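PDB 6TBL: MMS19 nucleotide excision repair protein homolog from Mus musculus, which probably serves in the cytosolic iron-sulfur assembly complex to insert clusters into proteins of DNA metabolism and genome integrity, and is represented here by its C-terminal HEAT-repeat part. Local coordinates for residues Leu50-Lys53 / Phe54-Ser58. Residues are numbered along the deposited sequence; the frame is centred on the assembly and turned at random.
Sequences LVTK and FLNLS
Leu-50 and Phe-54 sit one turn apart on the helix 47-57 and point the same way. CD2 of Leu-50 meets the far end of the ring, 3.7 Å from CZ of Phe-54. CG of Phe-54 lies anti to its carbonyl carbon (chi1 -72°). This leans the ring back along the helix, and one ring face lies against Leu-50 O, with Phe-54 CG 3.1 Å from that oxygen. The same oxygen accepts the backbone hydrogen bond from Phe-54 N at 3.0 Å. Leu-36 touches both side chains from helix 22-38, and Cys-72 and Met-73 of helix 63-76 also meet the ring. Replacing Phe-54 with an alanine would probably open a gap between these helices and leave Leu-50 CD2 without its ring partner.

Val-51 and Leu-55 form a second side-by-side pair, with Val-51 CG1 3.9 Å from Leu-55 CD1. They face helix 81-94, where Val-91 and Ala-94 touch them in turn. Thr-52 and Asn-56 run alongside each other on the exposed side. Asn-56 N donates a hydrogen bond to Thr-52 O at 3.2 Å. Thr-52 OG1 is hydrogen-bonded to Asp-48 O, a turn earlier. Lys-53 O accepts a hydrogen bond from Leu-57 N at 3.0 Å, and Leu-57 CG rests near that oxygen.

The pattern is i to i+4 packing along an amphipathic alpha-helix. This helix belongs to the repeat HEAT 3, and its apolar sides join it to neighbouring helices of the alpha-solenoid.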
ATOM      1  N   LEU A  50       9.401 -30.876  -2.584  1.00 88.86           N
ATOM      2  CA  LEU A  50       8.407 -30.896  -1.515  1.00 82.57           C
ATOM      3  C   LEU A  50       7.516 -29.661  -1.579  1.00 84.72           C
ATOM      4  O   LEU A  50       6.285 -29.770  -1.547  1.00 84.56           O
ATOM      5  CB  LEU A  50       9.093 -31.000  -0.150  1.00 72.44           C
ATOM      6  CG  LEU A  50       9.713 -32.354   0.212  1.00 81.75           C
ATOM      7  CD1 LEU A  50      10.581 -32.243   1.462  1.00 79.27           C
ATOM      8  CD2 LEU A  50       8.648 -33.429   0.390  1.00 71.47           C
ATOM      9  N   VAL A  51       8.127 -28.480  -1.682  1.00 84.44           N
ATOM     10  CA  VAL A  51       7.356 -27.240  -1.769  1.00 82.34           C
ATOM     11  C   VAL A  51       6.457 -27.258  -2.998  1.00 86.17           C
ATOM     12  O   VAL A  51       5.269 -26.922  -2.925  1.00 84.65           O
ATOM     13  CB  VAL A  51       8.298 -26.022  -1.779  1.00 79.94           C
ATOM     14  CG1 VAL A  51       7.526 -24.757  -2.099  1.00 72.61           C
ATOM     15  CG2 VAL A  51       9.003 -25.888  -0.443  1.00 77.81           C
ATOM     16  N   THR A  52       7.009 -27.662  -4.142  1.00 90.81           N
ATOM     17  CA  THR A  52       6.246 -27.645  -5.386  1.00 91.55           C
ATOM     18  C   THR A  52       5.016 -28.540  -5.295  1.00 89.64           C
ATOM     19  O   THR A  52       3.889 -28.093  -5.544  1.00 83.54           O
ATOM     20  CB  THR A  52       7.137 -28.079  -6.551  1.00 96.73           C
ATOM     21  OG1 THR A  52       8.363 -27.340  -6.517  1.00104.51           O
ATOM     22  CG2 THR A  52       6.440 -27.825  -7.877  1.00 96.95           C
ATOM     23  N   LYS A  53       5.214 -29.807  -4.922  1.00 87.98           N
ATOM     24  CA  LYS A  53       4.118 -30.771  -4.959  1.00 88.63           C
ATOM     25  C   LYS A  53       3.092 -30.506  -3.865  1.00 90.22           C
ATOM     26  O   LYS A  53       1.888 -30.686  -4.084  1.00 93.62           O
ATOM     27  CB  LYS A  53       4.665 -32.192  -4.853  1.00 89.23           C
ATOM     28  CG  LYS A  53       5.350 -32.668  -6.116  1.00 95.02           C
ATOM     29  CD  LYS A  53       4.425 -32.510  -7.312  1.00104.10           C
ATOM     30  CE  LYS A  53       5.142 -32.808  -8.614  1.00110.84           C
ATOM     31  NZ  LYS A  53       4.258 -32.562  -9.783  1.00116.35           N
ATOM     32  N   PHE A  54       3.544 -30.088  -2.680  1.00 90.32           N
ATOM     33  CA  PHE A  54       2.601 -29.767  -1.612  1.00 83.85           C
ATOM     34  C   PHE A  54       1.665 -28.640  -2.026  1.00 87.75           C
ATOM     35  O   PHE A  54       0.459 -28.694  -1.757  1.00 83.46           O
ATOM     36  CB  PHE A  54       3.351 -29.394  -0.332  1.00 78.58           C
ATOM     37  CG  PHE A  54       4.020 -30.556   0.350  1.00 78.17           C
ATOM     38  CD1 PHE A  54       3.736 -31.860  -0.022  1.00 75.77           C
ATOM     39  CD2 PHE A  54       4.930 -30.339   1.372  1.00 77.77           C
ATOM     40  CE1 PHE A  54       4.354 -32.923   0.608  1.00 74.37           C
ATOM     41  CE2 PHE A  54       5.552 -31.399   2.005  1.00 78.04           C
ATOM     42  CZ  PHE A  54       5.262 -32.693   1.625  1.00 72.18           C
ATOM     43  N   LEU A  55       2.201 -27.613  -2.691  1.00 86.45           N
ATOM     44  CA  LEU A  55       1.362 -26.504  -3.134  1.00 86.25           C
ATOM     45  C   LEU A  55       0.348 -26.957  -4.177  1.00 85.70           C
ATOM     46  O   LEU A  55      -0.815 -26.537  -4.143  1.00 90.94           O
ATOM     47  CB  LEU A  55       2.231 -25.372  -3.680  1.00 88.28           C
ATOM     48  CG  LEU A  55       3.096 -24.630  -2.661  1.00 86.95           C
ATOM     49  CD1 LEU A  55       4.004 -23.626  -3.354  1.00 72.76           C
ATOM     50  CD2 LEU A  55       2.223 -23.942  -1.620  1.00 84.59           C
ATOM     51  N   ASN A  56       0.766 -27.815  -5.112  1.00 82.98           N
ATOM     52  CA  ASN A  56      -0.173 -28.333  -6.102  1.00 99.12           C
ATOM     53  C   ASN A  56      -1.291 -29.123  -5.438  1.00 99.33           C
ATOM     54  O   ASN A  56      -2.465 -28.974  -5.798  1.00102.41           O
ATOM     55  CB  ASN A  56       0.561 -29.202  -7.122  1.00113.11           C
ATOM     56  CG  ASN A  56       1.503 -28.404  -7.993  1.00131.68           C
ATOM     57  OD1 ASN A  56       1.091 -27.808  -8.989  1.00138.52           O
ATOM     58  ND2 ASN A  56       2.777 -28.384  -7.623  1.00139.03           N
ATOM     59  N   LEU A  57      -0.948 -29.960  -4.458  1.00 87.56           N
ATOM     60  CA  LEU A  57      -1.953 -30.770  -3.784  1.00 86.21           C
ATOM     61  C   LEU A  57      -2.882 -29.938  -2.913  1.00 86.60           C
ATOM     62  O   LEU A  57      -3.987 -30.393  -2.597  1.00 89.55           O
ATOM     63  CB  LEU A  57      -1.274 -31.853  -2.947  1.00 83.21           C
ATOM     64  CG  LEU A  57      -0.490 -32.896  -3.743  1.00 81.14           C
ATOM     65  CD1 LEU A  57       0.265 -33.814  -2.803  1.00 83.56           C
ATOM     66  CD2 LEU A  57      -1.423 -33.690  -4.644  1.00 74.67           C
ATOM     67  N   SER A  58      -2.469 -28.730  -2.527  1.00 85.64           N
ATOM     68  CA  SER A  58      -3.331 -27.849  -1.747  1.00 83.10           C
ATOM     69  C   SER A  58      -4.483 -27.274  -2.561  1.00 80.53           C
ATOM     70  O   SER A  58      -5.310 -26.550  -1.998  1.00 78.50           O
ATOM     71  CB  SER A  58      -2.511 -26.706  -1.147  1.00 78.28           C
ATOM     72  OG  SER A  58      -1.975 -25.883  -2.168  1.00 80.30           O
TER